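Negative regulator of ofd1 (Schizosaccharomyces pombe, PDB 3QTM) is required for correct translation termination, directly inhibits ofd1 and stabilises the N-terminal transcription factor domain of sre1 for hypoxic gene expression. Local coordinates at residues A[76-81]-A[126-131]; A[80-85]-A[184-189]; A[263-268]-A[305-310]; A[297-302]-A[316-321]. One frame throughout, in Å; residues are numbered along the deposited sequence.

How the contacts relate
Contacts 1 and 2 lie in the N-terminal family region, contacts 3 and 4 in the C-terminal one. The two pairs do not touch. Contact 1 is buried and joins helices 67-82 and 119-142 through one leucine. Contact 2 starts from the same helix 67-82 but lies at the surface, and its chemistry is a salt bridge. The two meet where R127 of contact 1 bonds to S184 of contact 2. Contacts 3 and 4 are partly buried and share helix 309-328. Their centres are about 14 Å apart. Contact 3 is apolar, whereas contact 4 combines apolar packing with a salt bridge between buried K299 and partly exposed E318.

Contact 1 (A[76-81]-A[126-131]); sequences ALLAVS and ARAYLE
Helices 67-82 and 119-142 pack here inside the all-helical N-terminal part, whose sequence family belongs to the tetratricopeptide repeat clan. L78 of the first helix is the side chain that bridges to R127, A128 and E131 of the second. The segment axes run in roughly the same direction, 29° apart. At 10.5 Å they are too far apart for backbones to meet, so the leucine spans the gap. Its CG stands anti to the backbone N (chi1 -165°), which carries both methyls to the facing helix. CD2 lands on the base of R127, 3.7 Å from R127 CB. It also lies 3.8 Å from the backbone N of A128. The bent R127 chain, turned at chi3, brings its guanidinium back beside the same methyl, which it meets obliquely, with R127 NH2 3.9 Å from L78 CD2. CD1 takes the other partners. It is 4.0 Å from E131 CG and 4.3 Å from A128 CB. The E131 chain crosses L78 at about a right angle and offers its aliphatic part to the methyl. P187 packs on both R127 and E131, and helix 97-110 reaches A128 through I105. No hydrogen bond links the two segments. The contact therefore rests on van der Waals packing. Two charged residues lend it their carbon chains, and the arginine also lays part of its guanidinium beside the leucine. Their polar ends are bound elsewhere: R127 NH1 donates to S184 O, and E131 OE1 forms a salt bridge with R134 of its own helix.

Contact 2 (A[80-85]-A[184-189]); sequences VSELFE and SLRPLY
E82 and R186 carry this contact between two parts of the helical N-terminal family region. E82 lies in the last turn of helix 67-82. R186 sits in a type I beta turn, L185 to L188, that leads into helix 188-197. The backbones stay well apart, with the nearest CA atoms, those of E82 and P187, 10.8 Å from each other. Two long side chains bridge this distance. E82 has CG anti to the backbone N (chi1 177°), and its extended chain carries the carboxylate across to R186. R186 bends at chi3 and meets the glutamate chain at about a right angle. A salt bridge joins them. Each group also has a second partner. The other carboxylate oxygen, E82 OE1, forms a salt bridge with R30 NH1, and R186 NH2 also pairs with D183 OD1. R30 and R186 thus both gather round the E82 carboxylate, and D183 adds a second negative charge beside R186. The result is a surface charge network that ties the turn to the end of helix 67-82. Elsewhere in the turn, P187 packs on helix 119-142, and L185 and L188 pack on helix 213-220. The flat groups are not coplanar: the carboxylate and guanidinium planes stand 46° apart. The bond between them is still nearly straight, with R186 NH2 donating to E82 OE2 over 2.7 Å at 169°. The donor meets the syn side of the oxygen.

Contact 3 (A[263-268]-A[305-310]); sequences DLINKA and IVQDEA
I265 of helix 262-285 packs against I305 and Q307, where the chain leaves helix 292-305 and turns toward helix 309-328. The contact belongs to the helical C-terminal part, whose sequence family is in the tetratricopeptide repeat clan. From CB, which points at the other segment, the I265 side chain splits into two branches. I265 CG2 lies 3.6 Å from the carbonyl oxygen of I305 and 4.2 Å from I305 CD1. CG1 is anti to the carbonyl carbon (chi1 -65°). I265 CG1 passes I305 O at 4.1 Å and leads to CD1. This terminal methyl, I265 CD1, sits 3.4 Å from I305 O and 3.6 Å from Q307 CG. The extended Q307 chain runs obliquely past it, with Q307 CD 3.7 Å from I265 CD1. Q307 NE2 makes a weak hydrogen bond to D262. One turn further along the first helix, A268 CB meets I305 CD1 at 3.8 Å. No hydrogen bond joins the two segments. After Q307 the chain enters the next helix at D308, the N-cap residue. D308 OD1 accepts a weak capping bond from A310 N. Helix 229-254 also packs here: L254 touches I265, and Y250 touches A268. V306 turns away to pack on S311, Q312 and Y315. The contact thus joins helix 262-285 to the link between helices 292-305 and 309-328.

Contact 4 (A[297-302]-A[316-321]); sequences DIKMDL and LKEACN
K299 and E318 form a salt bridge between helices 292-305 and 309-328. K299 NZ donates a hydrogen bond to E318 OE1 over 2.8 Å. The ammonium meets this oxygen from above the carboxylate, 42° out of its plane. The lysine chain bends at chi2 (-69°) and then runs straight to its tip. Its last carbons cross the glutamate obliquely, with K299 CE 3.2 Å from E318 OE1. Next to this pair the packing is apolar. A319 CB points at the first helix and sits 4.1 Å from K299 CB. A319 CB also lies 3.9 Å from CG of M300, which is selenomethionine here. M300 also touches Y337 and F340 of helix 335-343. F340 packs on A319 as well. The two helices are antiparallel neighbours in sequence, a helical hairpin of the kind tetratricopeptide repeats are built from. Their segment axes approach to 8.2 Å at 160°. The small alanine at the crossing suits this close approach. K299 is buried, and its charge is probably balanced by the partly exposed E318, while its CB packs on A319. One lysine thus serves both the apolar interface and the ionic one.

Contact 1 (A[76-81]-A[126-131])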
loop_
_atom_site.group_PDB
_atom_site.type_symbol
_atom_site.label_atom_id
_atom_site.label_comp_id
_atom_site.label_asym_id
_atom_site.label_seq_id
_atom_site.Cartn_x
_atom_site.Cartn_y
_atom_site.Cartn_z
ATOM N N ALA A 76 14.064 5.753 8.736
ATOM C CA ALA A 76 14.064 7.084 9.323
ATOM C C ALA A 76 14.250 8.149 8.232
ATOM O O ALA A 76 13.541 9.153 8.209
ATOM C CB ALA A 76 15.148 7.198 10.395
ATOM N N LEU A 77 15.202 7.922 7.330
ATOM C CA LEU A 77 15.427 8.833 6.208
ATOM C C LEU A 77 14.156 9.010 5.362
ATOM O O LEU A 77 13.792 10.126 4.976
ATOM C CB LEU A 77 16.618 8.368 5.343
ATOM C CG LEU A 77 17.991 8.464 6.026
ATOM C CD1 LEU A 77 19.040 7.588 5.332
ATOM C CD2 LEU A 77 18.480 9.926 6.104
ATOM N N LEU A 78 13.465 7.912 5.097
ATOM C CA LEU A 78 12.277 7.990 4.275
ATOM C C LEU A 78 11.223 8.816 4.989
ATOM O O LEU A 78 10.450 9.545 4.357
ATOM C CB LEU A 78 11.722 6.592 3.988
ATOM C CG LEU A 78 10.692 6.554 2.854
ATOM C CD1 LEU A 78 11.310 7.183 1.620
ATOM C CD2 LEU A 78 10.201 5.118 2.577
ATOM N N ALA A 79 11.193 8.696 6.313
ATOM C CA ALA A 79 10.148 9.320 7.096
ATOM C C ALA A 79 10.359 10.824 7.090
ATOM O O ALA A 79 9.394 11.586 7.167
ATOM C CB ALA A 79 10.117 8.768 8.535
ATOM N N VAL A 80 11.618 11.246 6.991
ATOM C CA VAL A 80 11.924 12.671 6.912
ATOM C C VAL A 80 11.300 13.192 5.626
ATOM O O VAL A 80 10.671 14.251 5.625
ATOM C CB VAL A 80 13.448 12.973 6.937
ATOM C CG1 VAL A 80 13.724 14.458 6.620
ATOM C CG2 VAL A 80 14.045 12.605 8.294
ATOM N N SER A 81 11.435 12.418 4.545
ATOM C CA SER A 81 10.809 12.794 3.279
ATOM C C SER A 81 9.281 12.862 3.390
ATOM O O SER A 81 8.672 13.773 2.864
ATOM C CB SER A 81 11.246 11.874 2.120
ATOM O OG SER A 81 10.647 10.590 2.197
ATOM N N ALA A 126 11.756 -1.499 -0.865
ATOM C CA ALA A 126 10.535 -1.365 -1.652
ATOM C C ALA A 126 9.840 -0.027 -1.384
ATOM O O ALA A 126 9.452 0.677 -2.329
ATOM C CB ALA A 126 9.598 -2.514 -1.368
ATOM N N ARG A 127 9.690 0.314 -0.100
ATOM C CA ARG A 127 9.060 1.574 0.300
ATOM C C ARG A 127 9.756 2.784 -0.325
ATOM O O ARG A 127 9.104 3.680 -0.848
ATOM C CB ARG A 127 9.016 1.692 1.828
ATOM C CG ARG A 127 8.050 0.687 2.461
ATOM C CD ARG A 127 8.145 0.631 3.990
ATOM N NE ARG A 127 8.351 1.948 4.603
ATOM C CZ ARG A 127 7.396 2.856 4.742
ATOM N NH1 ARG A 127 6.182 2.587 4.300
ATOM N NH2 ARG A 127 7.646 4.020 5.320
ATOM N N ALA A 128 11.084 2.796 -0.302
ATOM C CA ALA A 128 11.822 3.937 -0.828
ATOM C C ALA A 128 11.773 4.013 -2.352
ATOM O O ALA A 128 11.669 5.104 -2.901
ATOM C CB ALA A 128 13.264 3.938 -0.330
ATOM N N TYR A 129 11.850 2.863 -3.031
ATOM C CA TYR A 129 11.771 2.849 -4.492
ATOM C C TYR A 129 10.396 3.344 -4.944
ATOM O O TYR A 129 10.280 4.057 -5.941
ATOM C CB TYR A 129 12.025 1.448 -5.080
ATOM C CG TYR A 129 13.460 0.966 -5.012
ATOM C CD1 TYR A 129 14.517 1.776 -5.424
ATOM C CD2 TYR A 129 13.755 -0.316 -4.569
ATOM C CE1 TYR A 129 15.833 1.332 -5.365
ATOM C CE2 TYR A 129 15.064 -0.774 -4.505
ATOM C CZ TYR A 129 16.094 0.051 -4.898
ATOM O OH TYR A 129 17.381 -0.420 -4.833
ATOM N N LEU A 130 9.353 2.955 -4.222
ATOM C CA LEU A 130 8.004 3.400 -4.585
ATOM C C LEU A 130 7.818 4.893 -4.321
ATOM O O LEU A 130 7.154 5.577 -5.108
ATOM C CB LEU A 130 6.905 2.583 -3.893
ATOM C CG LEU A 130 6.730 1.140 -4.384
ATOM C CD1 LEU A 130 5.678 0.411 -3.551
ATOM C CD2 LEU A 130 6.372 1.092 -5.874
ATOM N N GLU A 131 8.409 5.413 -3.243
ATOM C CA GLU A 131 8.285 6.861 -2.995
ATOM C C GLU A 131 9.036 7.630 -4.070
ATOM O O GLU A 131 8.622 8.716 -4.464
ATOM C CB GLU A 131 8.775 7.280 -1.606
ATOM C CG GLU A 131 7.907 6.764 -0.480
ATOM C CD GLU A 131 6.473 7.288 -0.546
ATOM O OE1 GLU A 131 6.230 8.326 -1.204
ATOM O OE2 GLU A 131 5.585 6.662 0.071
#

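Contact 2 (A[80-85]-A[184-189])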
loop_
_atom_site.group_PDB
_atom_site.type_symbol
_atom_site.label_atom_id
_atom_site.label_comp_id
_atom_site.label_asym_id
_atom_site.label_seq_id
_atom_site.Cartn_x
_atom_site.Cartn_y
_atom_site.Cartn_z
ATOM N N VAL A 80 11.618 11.246 6.991
ATOM C CA VAL A 80 11.924 12.671 6.912
ATOM C C VAL A 80 11.300 13.192 5.626
ATOM O O VAL A 80 10.671 14.251 5.625
ATOM C CB VAL A 80 13.448 12.973 6.937
ATOM C CG1 VAL A 80 13.724 14.458 6.620
ATOM C CG2 VAL A 80 14.045 12.605 8.294
ATOM N N SER A 81 11.435 12.418 4.545
ATOM C CA SER A 81 10.809 12.794 3.279
ATOM C C SER A 81 9.281 12.862 3.390
ATOM O O SER A 81 8.672 13.773 2.864
ATOM C CB SER A 81 11.246 11.874 2.120
ATOM O OG SER A 81 10.647 10.590 2.197
ATOM N N GLU A 82 8.671 11.911 4.091
ATOM C CA GLU A 82 7.216 11.879 4.238
ATOM C C GLU A 82 6.707 13.108 4.997
ATOM O O GLU A 82 5.651 13.648 4.703
ATOM C CB GLU A 82 6.791 10.619 4.987
ATOM C CG GLU A 82 5.282 10.523 5.247
ATOM C CD GLU A 82 4.898 9.265 6.023
ATOM O OE1 GLU A 82 5.813 8.549 6.479
ATOM O OE2 GLU A 82 3.693 8.985 6.181
ATOM N N LEU A 83 7.479 13.545 5.978
ATOM C CA LEU A 83 7.063 14.621 6.848
ATOM C C LEU A 83 7.858 15.868 6.551
ATOM O O LEU A 83 7.998 16.744 7.415
ATOM C CB LEU A 83 7.308 14.193 8.291
ATOM C CG LEU A 83 6.653 12.855 8.623
ATOM C CD1 LEU A 83 6.966 12.393 10.047
ATOM C CD2 LEU A 83 5.150 12.966 8.396
ATOM N N PHE A 84 8.400 15.941 5.337
ATOM C CA PHE A 84 9.351 16.995 4.979
ATOM C C PHE A 84 8.826 18.421 5.166
ATOM O O PHE A 84 9.591 19.348 5.424
ATOM C CB PHE A 84 9.848 16.821 3.542
ATOM C CG PHE A 84 11.071 17.639 3.233
ATOM C CD1 PHE A 84 12.301 17.313 3.794
ATOM C CD2 PHE A 84 10.991 18.749 2.412
ATOM C CE1 PHE A 84 13.426 18.063 3.521
ATOM C CE2 PHE A 84 12.123 19.512 2.138
ATOM C CZ PHE A 84 13.341 19.167 2.693
ATOM N N GLU A 85 7.520 18.589 5.029
ATOM C CA GLU A 85 6.917 19.907 5.106
ATOM C C GLU A 85 7.178 20.536 6.477
ATOM O O GLU A 85 7.404 21.736 6.586
ATOM C CB GLU A 85 5.420 19.809 4.826
ATOM C CG GLU A 85 4.655 21.100 5.061
ATOM C CD GLU A 85 3.142 20.892 5.039
ATOM O OE1 GLU A 85 2.644 19.991 5.763
ATOM O OE2 GLU A 85 2.452 21.635 4.299
ATOM N N SER A 184 2.920 0.775 7.045
ATOM C CA SER A 184 4.146 0.659 6.264
ATOM C C SER A 184 3.867 0.237 4.821
ATOM O O SER A 184 4.728 0.387 3.964
ATOM C CB SER A 184 5.124 -0.319 6.898
ATOM O OG SER A 184 4.795 -1.639 6.540
ATOM N N LEU A 185 2.680 -0.300 4.548
ATOM C CA LEU A 185 2.368 -0.694 3.178
ATOM C C LEU A 185 1.660 0.396 2.391
ATOM O O LEU A 185 1.232 0.155 1.272
ATOM C CB LEU A 185 1.537 -1.970 3.140
ATOM C CG LEU A 185 2.206 -3.241 3.656
ATOM C CD1 LEU A 185 1.211 -4.437 3.606
ATOM C CD2 LEU A 185 3.454 -3.509 2.837
ATOM N N ARG A 186 1.537 1.594 2.952
ATOM C CA ARG A 186 0.873 2.671 2.213
ATOM C C ARG A 186 1.480 2.952 0.827
ATOM O O ARG A 186 0.753 3.255 -0.106
ATOM C CB ARG A 186 0.770 3.955 3.037
ATOM C CG ARG A 186 -0.510 4.051 3.857
ATOM C CD ARG A 186 -0.729 5.452 4.454
ATOM N NE ARG A 186 0.238 5.766 5.507
ATOM C CZ ARG A 186 1.190 6.696 5.408
ATOM N NH1 ARG A 186 1.296 7.423 4.296
ATOM N NH2 ARG A 186 2.031 6.907 6.424
ATOM N N PRO A 187 2.815 2.865 0.693
ATOM C CA PRO A 187 3.394 3.061 -0.640
ATOM C C PRO A 187 2.892 2.046 -1.671
ATOM O O PRO A 187 3.061 2.296 -2.859
ATOM C CB PRO A 187 4.898 2.871 -0.404
ATOM C CG PRO A 187 5.091 3.250 1.032
ATOM C CD PRO A 187 3.861 2.723 1.725
ATOM N N LEU A 188 2.294 0.935 -1.243
ATOM C CA LEU A 188 1.728 -0.002 -2.211
ATOM C C LEU A 188 0.640 0.677 -3.044
ATOM O O LEU A 188 0.395 0.278 -4.175
ATOM C CB LEU A 188 1.168 -1.268 -1.544
ATOM C CG LEU A 188 2.189 -2.209 -0.907
ATOM C CD1 LEU A 188 1.517 -3.501 -0.509
ATOM C CD2 LEU A 188 3.349 -2.484 -1.868
ATOM N N TYR A 189 -0.009 1.702 -2.492
ATOM C CA TYR A 189 -0.997 2.458 -3.266
ATOM C C TYR A 189 -0.347 3.054 -4.511
ATOM O O TYR A 189 -0.973 3.124 -5.567
ATOM C CB TYR A 189 -1.637 3.596 -2.456
ATOM C CG TYR A 189 -2.336 3.194 -1.165
ATOM C CD1 TYR A 189 -3.267 2.157 -1.132
ATOM C CD2 TYR A 189 -2.082 3.886 0.022
ATOM C CE1 TYR A 189 -3.911 1.806 0.065
ATOM C CE2 TYR A 189 -2.710 3.544 1.209
ATOM C CZ TYR A 189 -3.623 2.506 1.229
ATOM O OH TYR A 189 -4.238 2.184 2.427
#

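Contact 3 (A[263-268]-A[305-310])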
loop_
_atom_site.group_PDB
_atom_site.type_symbol
_atom_site.label_atom_id
_atom_site.label_comp_id
_atom_site.label_asym_id
_atom_site.label_seq_id
_atom_site.Cartn_x
_atom_site.Cartn_y
_atom_site.Cartn_z
ATOM N N ASP A 263 -14.472 -15.165 -21.873
ATOM C CA ASP A 263 -13.305 -15.161 -21.010
ATOM C C ASP A 263 -13.276 -13.897 -20.148
ATOM O O ASP A 263 -13.186 -13.971 -18.922
ATOM C CB ASP A 263 -12.030 -15.271 -21.842
ATOM C CG ASP A 263 -10.856 -15.758 -21.033
ATOM O OD1 ASP A 263 -11.096 -16.420 -20.000
ATOM O OD2 ASP A 263 -9.699 -15.480 -21.425
ATOM N N LEU A 264 -13.346 -12.740 -20.798
ATOM C CA LEU A 264 -13.387 -11.464 -20.095
ATOM C C LEU A 264 -14.481 -11.432 -19.031
ATOM O O LEU A 264 -14.241 -11.038 -17.884
ATOM C CB LEU A 264 -13.592 -10.316 -21.074
ATOM C CG LEU A 264 -12.404 -10.014 -21.982
ATOM C CD1 LEU A 264 -12.670 -8.737 -22.767
ATOM C CD2 LEU A 264 -11.113 -9.907 -21.168
ATOM N N ILE A 265 -15.684 -11.847 -19.410
ATOM C CA ILE A 265 -16.792 -11.856 -18.470
ATOM C C ILE A 265 -16.535 -12.788 -17.291
ATOM O O ILE A 265 -16.814 -12.440 -16.145
ATOM C CB ILE A 265 -18.114 -12.241 -19.157
ATOM C CG1 ILE A 265 -18.501 -11.164 -20.178
ATOM C CG2 ILE A 265 -19.206 -12.434 -18.117
ATOM C CD1 ILE A 265 -19.861 -11.370 -20.810
ATOM N N ASN A 266 -16.004 -13.971 -17.570
ATOM C CA ASN A 266 -15.722 -14.927 -16.514
ATOM C C ASN A 266 -14.665 -14.407 -15.547
ATOM O O ASN A 266 -14.768 -14.611 -14.344
ATOM C CB ASN A 266 -15.288 -16.272 -17.096
ATOM C CG ASN A 266 -16.404 -16.961 -17.869
ATOM O OD1 ASN A 266 -17.552 -16.497 -17.882
ATOM N ND2 ASN A 266 -16.072 -18.072 -18.522
ATOM N N LYS A 267 -13.646 -13.737 -16.079
ATOM C CA LYS A 267 -12.572 -13.217 -15.244
ATOM C C LYS A 267 -13.043 -12.019 -14.425
ATOM O O LYS A 267 -12.736 -11.918 -13.242
ATOM C CB LYS A 267 -11.349 -12.856 -16.086
ATOM C CG LYS A 267 -10.589 -14.070 -16.587
ATOM C CD LYS A 267 -9.579 -13.709 -17.665
ATOM C CE LYS A 267 -8.692 -14.906 -18.002
ATOM N NZ LYS A 267 -7.765 -14.621 -19.134
ATOM N N ALA A 268 -13.792 -11.122 -15.056
ATOM C CA ALA A 268 -14.334 -9.963 -14.358
ATOM C C ALA A 268 -15.230 -10.416 -13.216
ATOM O O ALA A 268 -15.209 -9.833 -12.139
ATOM C CB ALA A 268 -15.109 -9.073 -15.312
ATOM N N ILE A 305 -22.908 -7.426 -16.445
ATOM C CA ILE A 305 -22.089 -8.205 -17.369
ATOM C C ILE A 305 -22.490 -9.672 -17.465
ATOM O O ILE A 305 -22.111 -10.364 -18.413
ATOM C CB ILE A 305 -20.591 -8.127 -16.980
ATOM C CG1 ILE A 305 -20.343 -8.823 -15.639
ATOM C CG2 ILE A 305 -20.137 -6.679 -16.929
ATOM C CD1 ILE A 305 -18.907 -9.201 -15.415
ATOM N N VAL A 306 -23.241 -10.154 -16.480
ATOM C CA VAL A 306 -23.576 -11.574 -16.429
ATOM C C VAL A 306 -24.425 -11.954 -17.651
ATOM O O VAL A 306 -25.272 -11.180 -18.094
ATOM C CB VAL A 306 -24.283 -11.943 -15.110
ATOM C CG1 VAL A 306 -25.732 -11.489 -15.131
ATOM C CG2 VAL A 306 -24.169 -13.445 -14.838
ATOM N N GLN A 307 -24.175 -13.134 -18.208
ATOM C CA GLN A 307 -24.817 -13.540 -19.461
ATOM C C GLN A 307 -26.090 -14.354 -19.237
ATOM O O GLN A 307 -26.711 -14.835 -20.180
ATOM C CB GLN A 307 -23.842 -14.356 -20.305
ATOM C CG GLN A 307 -22.650 -13.585 -20.820
ATOM C CD GLN A 307 -21.650 -14.492 -21.504
ATOM O OE1 GLN A 307 -21.077 -15.389 -20.877
ATOM N NE2 GLN A 307 -21.438 -14.271 -22.802
ATOM N N ASP A 308 -26.471 -14.496 -17.979
ATOM C CA ASP A 308 -27.566 -15.366 -17.603
ATOM C C ASP A 308 -28.614 -14.573 -16.827
ATOM O O ASP A 308 -28.327 -14.006 -15.765
ATOM C CB ASP A 308 -27.005 -16.519 -16.772
ATOM C CG ASP A 308 -27.956 -16.991 -15.705
ATOM O OD1 ASP A 308 -29.177 -17.026 -15.958
ATOM O OD2 ASP A 308 -27.476 -17.345 -14.610
ATOM N N GLU A 309 -29.829 -14.538 -17.368
ATOM C CA GLU A 309 -30.920 -13.771 -16.774
ATOM C C GLU A 309 -31.236 -14.163 -15.333
ATOM O O GLU A 309 -31.571 -13.305 -14.518
ATOM C CB GLU A 309 -32.187 -13.888 -17.626
ATOM C CG GLU A 309 -33.366 -13.107 -17.062
ATOM C CD GLU A 309 -34.672 -13.388 -17.792
ATOM O OE1 GLU A 309 -35.571 -12.516 -17.756
ATOM O OE2 GLU A 309 -34.801 -14.478 -18.398
ATOM N N ALA A 310 -31.143 -15.455 -15.022
ATOM C CA ALA A 310 -31.445 -15.932 -13.675
ATOM C C ALA A 310 -30.482 -15.308 -12.673
ATOM O O ALA A 310 -30.890 -14.798 -11.621
ATOM C CB ALA A 310 -31.382 -17.457 -13.604
#

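Contact 4 (A[297-302]-A[316-321])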
loop_
_atom_site.group_PDB
_atom_site.type_symbol
_atom_site.label_atom_id
_atom_site.label_comp_id
_atom_site.label_asym_id
_atom_site.label_seq_id
_atom_site.Cartn_x
_atom_site.Cartn_y
_atom_site.Cartn_z
ATOM N N ASP A 297 -23.120 -1.631 -5.276
ATOM C CA ASP A 297 -22.372 -1.305 -6.493
ATOM C C ASP A 297 -21.697 -2.528 -7.104
ATOM O O ASP A 297 -21.669 -2.686 -8.319
ATOM C CB ASP A 297 -21.311 -0.244 -6.214
ATOM C CG ASP A 297 -21.907 1.076 -5.745
ATOM O OD1 ASP A 297 -23.105 1.332 -6.011
ATOM O OD2 ASP A 297 -21.164 1.857 -5.110
ATOM N N ILE A 298 -21.131 -3.378 -6.257
ATOM C CA ILE A 298 -20.498 -4.609 -6.725
ATOM C C ILE A 298 -21.529 -5.537 -7.379
ATOM O O ILE A 298 -21.289 -6.106 -8.443
ATOM C CB ILE A 298 -19.803 -5.338 -5.563
ATOM C CG1 ILE A 298 -18.692 -4.452 -4.976
ATOM C CG2 ILE A 298 -19.251 -6.683 -6.021
ATOM C CD1 ILE A 298 -18.133 -4.967 -3.655
ATOM N N LYS A 299 -22.684 -5.684 -6.737
ATOM C CA LYS A 299 -23.749 -6.509 -7.291
ATOM C C LYS A 299 -24.277 -5.956 -8.617
ATOM O O LYS A 299 -24.601 -6.715 -9.528
ATOM C CB LYS A 299 -24.879 -6.646 -6.274
ATOM C CG LYS A 299 -24.475 -7.419 -5.020
ATOM C CD LYS A 299 -24.224 -8.905 -5.315
ATOM C CE LYS A 299 -23.969 -9.693 -4.027
ATOM N NZ LYS A 299 -23.766 -11.155 -4.275
HETATM N N MSE A 300 -24.354 -4.632 -8.725
HETATM C CA MSE A 300 -24.810 -3.993 -9.956
HETATM C C MSE A 300 -23.818 -4.183 -11.098
HETATM O O MSE A 300 -24.214 -4.315 -12.250
HETATM C CB MSE A 300 -25.076 -2.507 -9.731
HETATM C CG MSE A 300 -26.384 -2.220 -9.023
HETATM SE SE MSE A 300 -26.583 -0.316 -8.592
HETATM C CE MSE A 300 -25.897 -0.275 -6.781
ATOM N N ASP A 301 -22.529 -4.208 -10.769
ATOM C CA ASP A 301 -21.492 -4.570 -11.735
ATOM C C ASP A 301 -21.637 -6.030 -12.185
ATOM O O ASP A 301 -21.485 -6.348 -13.364
ATOM C CB ASP A 301 -20.101 -4.350 -11.134
ATOM C CG ASP A 301 -19.705 -2.874 -11.085
ATOM O OD1 ASP A 301 -20.241 -2.078 -11.892
ATOM O OD2 ASP A 301 -18.845 -2.517 -10.246
ATOM N N LEU A 302 -21.914 -6.919 -11.238
ATOM C CA LEU A 302 -22.200 -8.305 -11.582
ATOM C C LEU A 302 -23.408 -8.417 -12.527
ATOM O O LEU A 302 -23.363 -9.139 -13.521
ATOM C CB LEU A 302 -22.429 -9.123 -10.316
ATOM C CG LEU A 302 -21.115 -9.508 -9.633
ATOM C CD1 LEU A 302 -21.325 -9.947 -8.189
ATOM C CD2 LEU A 302 -20.413 -10.589 -10.446
ATOM N N LEU A 316 -29.550 -8.170 -9.058
ATOM C CA LEU A 316 -30.344 -6.947 -8.965
ATOM C C LEU A 316 -31.152 -6.901 -7.674
ATOM O O LEU A 316 -31.241 -5.852 -7.037
ATOM C CB LEU A 316 -31.266 -6.796 -10.178
ATOM C CG LEU A 316 -30.542 -6.551 -11.506
ATOM C CD1 LEU A 316 -31.517 -6.516 -12.700
ATOM C CD2 LEU A 316 -29.708 -5.274 -11.440
ATOM N N LYS A 317 -31.737 -8.037 -7.293
ATOM C CA LYS A 317 -32.480 -8.116 -6.044
ATOM C C LYS A 317 -31.559 -7.834 -4.861
ATOM O O LYS A 317 -31.911 -7.070 -3.965
ATOM C CB LYS A 317 -33.147 -9.484 -5.855
ATOM C CG LYS A 317 -34.251 -9.442 -4.792
ATOM C CD LYS A 317 -34.694 -10.819 -4.285
ATOM C CE LYS A 317 -35.717 -10.656 -3.144
ATOM N NZ LYS A 317 -35.947 -11.879 -2.309
ATOM N N GLU A 318 -30.385 -8.458 -4.862
ATOM C CA GLU A 318 -29.403 -8.233 -3.794
ATOM C C GLU A 318 -29.007 -6.753 -3.671
ATOM O O GLU A 318 -28.927 -6.222 -2.570
ATOM C CB GLU A 318 -28.166 -9.118 -3.982
ATOM C CG GLU A 318 -28.434 -10.596 -3.723
ATOM C CD GLU A 318 -27.181 -11.454 -3.822
ATOM O OE1 GLU A 318 -26.509 -11.414 -4.875
ATOM O OE2 GLU A 318 -26.864 -12.168 -2.840
ATOM N N ALA A 319 -28.784 -6.087 -4.802
ATOM C CA ALA A 319 -28.459 -4.664 -4.775
ATOM C C ALA A 319 -29.607 -3.842 -4.188
ATOM O O ALA A 319 -29.394 -2.938 -3.370
ATOM C CB ALA A 319 -28.102 -4.172 -6.172
ATOM N N CYS A 320 -30.827 -4.160 -4.601
ATOM C CA CYS A 320 -32.003 -3.428 -4.142
ATOM C C CYS A 320 -32.224 -3.568 -2.644
ATOM O O CYS A 320 -32.518 -2.587 -1.947
ATOM C CB CYS A 320 -33.244 -3.908 -4.886
ATOM S SG CYS A 320 -34.654 -2.851 -4.620
ATOM N N ASN A 321 -32.093 -4.796 -2.152
ATOM C CA ASN A 321 -32.235 -5.059 -0.729
ATOM C C ASN A 321 -31.190 -4.284 0.066
ATOM O O ASN A 321 -31.487 -3.717 1.115
ATOM C CB ASN A 321 -32.081 -6.556 -0.435
ATOM C CG ASN A 321 -33.288 -7.371 -0.862
ATOM O OD1 ASN A 321 -34.349 -6.826 -1.167
ATOM N ND2 ASN A 321 -33.129 -8.691 -0.877
#